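Probable leucine/isoleucine/valine-binding protein (Rhodopirellula baltica, PDB 4KV7) probably binds branched-chain amino acids or related small ligands, as a periplasmic binding protein of the leucine-binding family. Local coordinates at residues Glu158-Gln164 and Pro217-Val223; Gly169-Phe173 and Leu191-Arg195. The protein carries 1 engineered substitution. All blocks are in the same frame, centred on the assembly; numbering follows the deposited sequence.

Interaction 1 (Glu158-Gln164 and Pro217-Val223); sequences EIGFFTQ and PKAVIMV
Ile-221 is the bump that fills the hollow between Ile-159 and Phe-161 on one face of the sheet. Its CD1 methyl lies 3.8 Å from Ile-159 CG2, while its CB and CG2 run alongside the Phe-161 ring, which is met at CD2 and CE2. Phe-161 CG stands anti to its own carbonyl carbon (chi1 -64°), which brings the ring back along Ile-221, the two side chains pointing the same way. On that face Thr-163 and Val-223 also lie side by side, with Thr-163 CG2 3.7 Å from Val-223 CB. Met-145 and Val-146 of helix 138-151 close over Ile-221. The two strands are parallel neighbours inside the larger sheet of a lobe with the alpha/beta architecture of periplasmic binding proteins, and their backbone N-H and C=O groups alternate in regular parallel pairing, Gly-160 N giving to Ala-219 O (2.8 Å) and so on to Gln-164 N on Val-223 O. On the other face Gly-160 leaves room where the Pro-217 ring and Val-220 CG2 lie, while Val-220 CG1 packs against Phe-162 CB at 3.9 Å. The selenomethionine Met-222 leads off toward Cys-229 and Ile-233 of helix 226-238. At the start of the pair Glu-158 O takes Lys-218 N at 2.8 Å and, weakly, Ala-219 N. The two long side chains then run together, Lys-218 CD against Glu-158 OE1, until a bend at chi4 (54°) sets NZ 3.2 Å from OE2 in a salt bridge entering from above the carboxylate plane. A water accepting from NZ and donating to OE2 bridges the pair, and OE1 accepts from Lys-155 N. An alanine in place of Glu-158 would probably leave the Lys-218 ammonium without its carboxylate mate and Lys-155 N without its acceptor.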
loop_
_atom_site.group_PDB
_atom_site.type_symbol
_atom_site.label_atom_id
_atom_site.label_comp_id
_atom_site.label_asym_id
_atom_site.label_seq_id
_atom_site.Cartn_x
_atom_site.Cartn_y
_atom_site.Cartn_z
ATOM N N GLU A 158 -10.555 -23.030 -9.376
ATOM C CA GLU A 158 -9.140 -23.148 -9.731
ATOM C C GLU A 158 -8.314 -21.954 -9.255
ATOM O O GLU A 158 -7.121 -21.851 -9.567
ATOM C CB GLU A 158 -8.981 -23.304 -11.243
ATOM C CG GLU A 158 -9.514 -24.622 -11.778
ATOM C CD GLU A 158 -9.624 -24.667 -13.291
ATOM O OE1 GLU A 158 -9.670 -23.602 -13.936
ATOM O OE2 GLU A 158 -9.680 -25.785 -13.834
ATOM N N ILE A 159 -8.937 -21.058 -8.493
ATOM C CA ILE A 159 -8.250 -19.890 -7.960
ATOM C C ILE A 159 -7.893 -20.137 -6.501
ATOM O O ILE A 159 -8.775 -20.301 -5.652
ATOM C CB ILE A 159 -9.116 -18.620 -8.070
ATOM C CG1 ILE A 159 -9.474 -18.341 -9.531
ATOM C CG2 ILE A 159 -8.388 -17.421 -7.464
ATOM C CD1 ILE A 159 -10.522 -17.259 -9.697
ATOM N N GLY A 160 -6.593 -20.161 -6.218
ATOM C CA GLY A 160 -6.098 -20.395 -4.873
ATOM C C GLY A 160 -5.469 -19.161 -4.259
ATOM O O GLY A 160 -5.246 -18.150 -4.934
ATOM N N PHE A 161 -5.171 -19.251 -2.967
ATOM C CA PHE A 161 -4.657 -18.114 -2.211
ATOM C C PHE A 161 -3.466 -18.532 -1.370
ATOM O O PHE A 161 -3.467 -19.608 -0.775
ATOM C CB PHE A 161 -5.752 -17.546 -1.313
ATOM C CG PHE A 161 -6.898 -16.988 -2.089
ATOM C CD1 PHE A 161 -7.907 -17.809 -2.578
ATOM C CD2 PHE A 161 -6.936 -15.641 -2.383
ATOM C CE1 PHE A 161 -8.940 -17.287 -3.338
ATOM C CE2 PHE A 161 -7.965 -15.115 -3.148
ATOM C CZ PHE A 161 -8.964 -15.942 -3.623
ATOM N N PHE A 162 -2.460 -17.660 -1.324
ATOM C CA PHE A 162 -1.299 -17.822 -0.451
ATOM C C PHE A 162 -1.228 -16.552 0.365
ATOM O O PHE A 162 -0.987 -15.478 -0.192
ATOM C CB PHE A 162 -0.024 -17.987 -1.268
ATOM C CG PHE A 162 1.213 -18.068 -0.425
ATOM C CD1 PHE A 162 1.499 -19.209 0.312
ATOM C CD2 PHE A 162 2.090 -16.989 -0.349
ATOM C CE1 PHE A 162 2.641 -19.268 1.104
ATOM C CE2 PHE A 162 3.222 -17.044 0.434
ATOM C CZ PHE A 162 3.497 -18.187 1.161
ATOM N N THR A 163 -1.500 -16.650 1.666
ATOM C CA THR A 163 -1.681 -15.429 2.447
ATOM C C THR A 163 -0.991 -15.460 3.797
ATOM O O THR A 163 -0.791 -16.512 4.398
ATOM C CB THR A 163 -3.180 -15.074 2.688
ATOM O OG1 THR A 163 -3.708 -15.843 3.769
ATOM C CG2 THR A 163 -4.027 -15.278 1.437
ATOM N N GLN A 164 -0.682 -14.274 4.291
ATOM C CA GLN A 164 -0.091 -14.116 5.605
ATOM C C GLN A 164 -1.122 -14.496 6.658
ATOM O O GLN A 164 -2.304 -14.147 6.531
ATOM C CB GLN A 164 0.334 -12.665 5.766
ATOM C CG GLN A 164 1.273 -12.388 6.911
ATOM C CD GLN A 164 1.893 -11.036 6.725
ATOM O OE1 GLN A 164 2.763 -10.870 5.869
ATOM N NE2 GLN A 164 1.412 -10.041 7.469
ATOM N N PRO A 217 -4.632 -25.594 -8.125
ATOM C CA PRO A 217 -4.902 -24.221 -8.567
ATOM C C PRO A 217 -4.172 -23.862 -9.858
ATOM O O PRO A 217 -3.014 -24.252 -10.053
ATOM C CB PRO A 217 -4.368 -23.369 -7.412
ATOM C CG PRO A 217 -4.374 -24.271 -6.234
ATOM C CD PRO A 217 -4.041 -25.633 -6.778
ATOM N N LYS A 218 -4.864 -23.139 -10.737
ATOM C CA LYS A 218 -4.241 -22.598 -11.941
ATOM C C LYS A 218 -3.780 -21.168 -11.734
ATOM O O LYS A 218 -2.976 -20.654 -12.514
ATOM C CB LYS A 218 -5.188 -22.673 -13.135
ATOM C CG LYS A 218 -5.420 -24.087 -13.614
ATOM C CD LYS A 218 -6.318 -24.136 -14.847
ATOM C CE LYS A 218 -6.302 -25.521 -15.484
ATOM N NZ LYS A 218 -6.644 -26.602 -14.524
ATOM N N ALA A 219 -4.281 -20.540 -10.678
ATOM C CA ALA A 219 -3.893 -19.188 -10.335
ATOM C C ALA A 219 -3.738 -19.138 -8.834
ATOM O O ALA A 219 -4.540 -19.738 -8.107
ATOM C CB ALA A 219 -4.967 -18.192 -10.779
ATOM N N VAL A 220 -2.715 -18.432 -8.368
ATOM C CA VAL A 220 -2.501 -18.239 -6.943
ATOM C C VAL A 220 -2.377 -16.749 -6.664
ATOM O O VAL A 220 -1.457 -16.081 -7.147
ATOM C CB VAL A 220 -1.243 -18.973 -6.437
ATOM C CG1 VAL A 220 -0.989 -18.660 -4.976
ATOM C CG2 VAL A 220 -1.393 -20.475 -6.632
ATOM N N ILE A 221 -3.327 -16.236 -5.889
ATOM C CA ILE A 221 -3.342 -14.853 -5.442
ATOM C C ILE A 221 -2.551 -14.764 -4.146
ATOM O O ILE A 221 -2.859 -15.435 -3.153
ATOM C CB ILE A 221 -4.797 -14.341 -5.287
ATOM C CG1 ILE A 221 -5.449 -14.241 -6.670
ATOM C CG2 ILE A 221 -4.826 -12.986 -4.590
ATOM C CD1 ILE A 221 -6.966 -14.001 -6.661
HETATM N N MSE A 222 -1.515 -13.933 -4.173
HETATM C CA MSE A 222 -0.583 -13.802 -3.056
HETATM C C MSE A 222 -0.876 -12.552 -2.245
HETATM O O MSE A 222 -0.761 -11.420 -2.741
HETATM C CB MSE A 222 0.856 -13.770 -3.566
HETATM C CG MSE A 222 1.215 -14.988 -4.395
HETATM SE SE MSE A 222 3.081 -15.117 -4.919
HETATM C CE MSE A 222 3.241 -13.390 -5.791
ATOM N N VAL A 223 -1.271 -12.774 -1.000
ATOM C CA VAL A 223 -1.567 -11.697 -0.067
ATOM C C VAL A 223 -0.498 -11.782 1.021
ATOM O O VAL A 223 -0.720 -12.307 2.112
ATOM C CB VAL A 223 -3.002 -11.824 0.515
ATOM C CG1 VAL A 223 -3.338 -10.600 1.333
ATOM C CG2 VAL A 223 -4.038 -12.032 -0.597
HETATM O O HOH W 1 -8.558 -28.097 -13.193
#

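Interaction 2 (Gly169-Phe173 and Leu191-Arg195)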
loop_
_atom_site.group_PDB
_atom_site.type_symbol
_atom_site.label_atom_id
_atom_site.label_comp_id
_atom_site.label_asym_id
_atom_site.label_seq_id
_atom_site.Cartn_x
_atom_site.Cartn_y
_atom_site.Cartn_z
ATOM N N GLY A 169 -3.621 -11.125 5.692
ATOM C CA GLY A 169 -3.962 -12.231 4.828
ATOM C C GLY A 169 -5.442 -12.540 4.875
ATOM O O GLY A 169 -6.049 -12.832 3.835
ATOM N N ASP A 170 -6.032 -12.487 6.063
ATOM C CA ASP A 170 -7.473 -12.675 6.202
ATOM C C ASP A 170 -8.234 -11.711 5.295
ATOM O O ASP A 170 -9.175 -12.105 4.604
ATOM C CB ASP A 170 -7.936 -12.415 7.641
ATOM C CG ASP A 170 -7.523 -13.498 8.627
ATOM O OD1 ASP A 170 -6.962 -14.545 8.234
ATOM O OD2 ASP A 170 -7.785 -13.275 9.829
ATOM N N ASP A 171 -7.848 -10.438 5.314
ATOM C CA ASP A 171 -8.586 -9.433 4.568
ATOM C C ASP A 171 -8.516 -9.671 3.060
ATOM O O ASP A 171 -9.529 -9.575 2.360
ATOM C CB ASP A 171 -8.097 -8.033 4.926
ATOM C CG ASP A 171 -9.083 -6.967 4.513
ATOM O OD1 ASP A 171 -10.093 -6.815 5.220
ATOM O OD2 ASP A 171 -8.854 -6.305 3.492
ATOM N N GLY A 172 -7.332 -9.994 2.552
ATOM C CA GLY A 172 -7.191 -10.294 1.138
ATOM C C GLY A 172 -7.934 -11.557 0.732
ATOM O O GLY A 172 -8.581 -11.604 -0.326
ATOM N N PHE A 173 -7.835 -12.587 1.564
ATOM C CA PHE A 173 -8.568 -13.823 1.339
ATOM C C PHE A 173 -10.070 -13.579 1.282
ATOM O O PHE A 173 -10.756 -14.066 0.382
ATOM C CB PHE A 173 -8.240 -14.841 2.428
ATOM C CG PHE A 173 -8.994 -16.124 2.279
ATOM C CD1 PHE A 173 -8.693 -17.014 1.248
ATOM C CD2 PHE A 173 -10.008 -16.453 3.168
ATOM C CE1 PHE A 173 -9.398 -18.197 1.111
ATOM C CE2 PHE A 173 -10.709 -17.639 3.036
ATOM C CZ PHE A 173 -10.402 -18.510 2.008
ATOM N N LEU A 191 -11.979 -23.292 -0.683
ATOM C CA LEU A 191 -10.943 -22.542 -1.390
ATOM C C LEU A 191 -9.540 -23.035 -1.044
ATOM O O LEU A 191 -9.246 -23.326 0.119
ATOM C CB LEU A 191 -11.039 -21.050 -1.070
ATOM C CG LEU A 191 -12.068 -20.216 -1.839
ATOM C CD1 LEU A 191 -13.497 -20.667 -1.583
ATOM C CD2 LEU A 191 -11.912 -18.747 -1.474
ATOM N N PRO A 192 -8.652 -23.120 -2.045
ATOM C CA PRO A 192 -7.252 -23.427 -1.725
ATOM C C PRO A 192 -6.666 -22.247 -0.973
ATOM O O PRO A 192 -6.773 -21.120 -1.439
ATOM C CB PRO A 192 -6.583 -23.547 -3.101
ATOM C CG PRO A 192 -7.710 -23.480 -4.118
ATOM C CD PRO A 192 -8.837 -22.773 -3.461
ATOM N N HIS A 193 -6.062 -22.500 0.182
ATOM C CA HIS A 193 -5.587 -21.416 1.022
ATOM C C HIS A 193 -4.378 -21.837 1.854
ATOM O O HIS A 193 -4.524 -22.429 2.924
ATOM C CB HIS A 193 -6.709 -20.932 1.936
ATOM C CG HIS A 193 -6.428 -19.614 2.587
ATOM N ND1 HIS A 193 -7.229 -19.085 3.576
ATOM C CD2 HIS A 193 -5.449 -18.699 2.373
ATOM C CE1 HIS A 193 -6.753 -17.910 3.950
ATOM N NE2 HIS A 193 -5.677 -17.649 3.229
ATOM N N GLY A 194 -3.188 -21.547 1.342
ATOM C CA GLY A 194 -1.952 -21.792 2.066
ATOM C C GLY A 194 -1.554 -20.543 2.821
ATOM O O GLY A 194 -1.748 -19.439 2.313
ATOM N N ARG A 195 -1.005 -20.710 4.028
ATOM C CA ARG A 195 -0.656 -19.563 4.871
ATOM C C ARG A 195 0.795 -19.601 5.321
ATOM O O ARG A 195 1.425 -20.654 5.321
ATOM C CB ARG A 195 -1.504 -19.474 6.152
ATOM C CG ARG A 195 -2.905 -20.017 6.177
ATOM C CD ARG A 195 -3.954 -19.091 5.621
ATOM N NE ARG A 195 -3.946 -17.649 5.920
ATOM C CZ ARG A 195 -4.888 -17.030 6.634
ATOM N NH1 ARG A 195 -5.858 -17.720 7.221
ATOM N NH2 ARG A 195 -4.879 -15.708 6.752
#
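Asp-170 and Arg-195 join the first turns of helix 167-183 to strand 193-196 through a single salt-bridged hydrogen bond. Arg-195 NH2 donates a hydrogen bond to Asp-170 OD1 at 2.8 Å, almost straight at 175°, with the acceptor lying in the guanidinium plane. OD1 is approached on its anti side, somewhat out of the carboxylate plane, and the two flat groups are turned well away from each other. The same NH2 also donates to Gln-164 O, the last carbonyl of strand 159-164, so the nitrogen is shared between a charged and a neutral acceptor. The arginine reaches this place by folding back at chi2 (-83°) and chi3, and Gly-169, with no side chain to obstruct it, lets NH2 lie close to the helix backbone. That fold also sets Arg-195 CD over the rim of one face of the His-193 ring, 3.3 Å above its plane, while the guanidinium reaches past the CE1 side and is not stacked on the ring. On the opposite face of the imidazole the Phe-173 ring forms an offset stack, centroids 3.8 Å apart, so that ND1 sits over the centre of the phenyl ring. Phe-173 CE1 meets Leu-191 CD2 at 3.6 Å. His-193 NE2 finds its partner in Thr-163 OG1. This packing spans one beta-alpha-beta unit: strand 159-164 leads into the helix, whose inner face rests on the next strand. The imidazole thus lies between Phe-173 and the Arg-195 chain, its rotation limited by both and by the bond between NE2 and Thr-163 OG1; the arginine would probably disfavour a protonated ring, an effect that the Asp-170 carboxylate is likely to offset in part.

Interaction 1 lies almost wholly in the core, within the sheet itself, and reaches solvent at its Lys-218 end; interaction 2 is only partly buried and joins the edge strand 193-196 to the helix packed on it. Both contain one salt bridge, but in interaction 1 it sits at the solvent end of a backbone-bonded strand pair, whereas interaction 2 relies entirely on side chains, adding an aromatic stack and an apolar contact. Strand 159-164 is common ground, lying between strands 193-196 and 219-223. Thr-163 faces both contacts, and its N bonds to Gly-194 O. Both segments of interaction 2 fall, in sequence, between those of interaction 1.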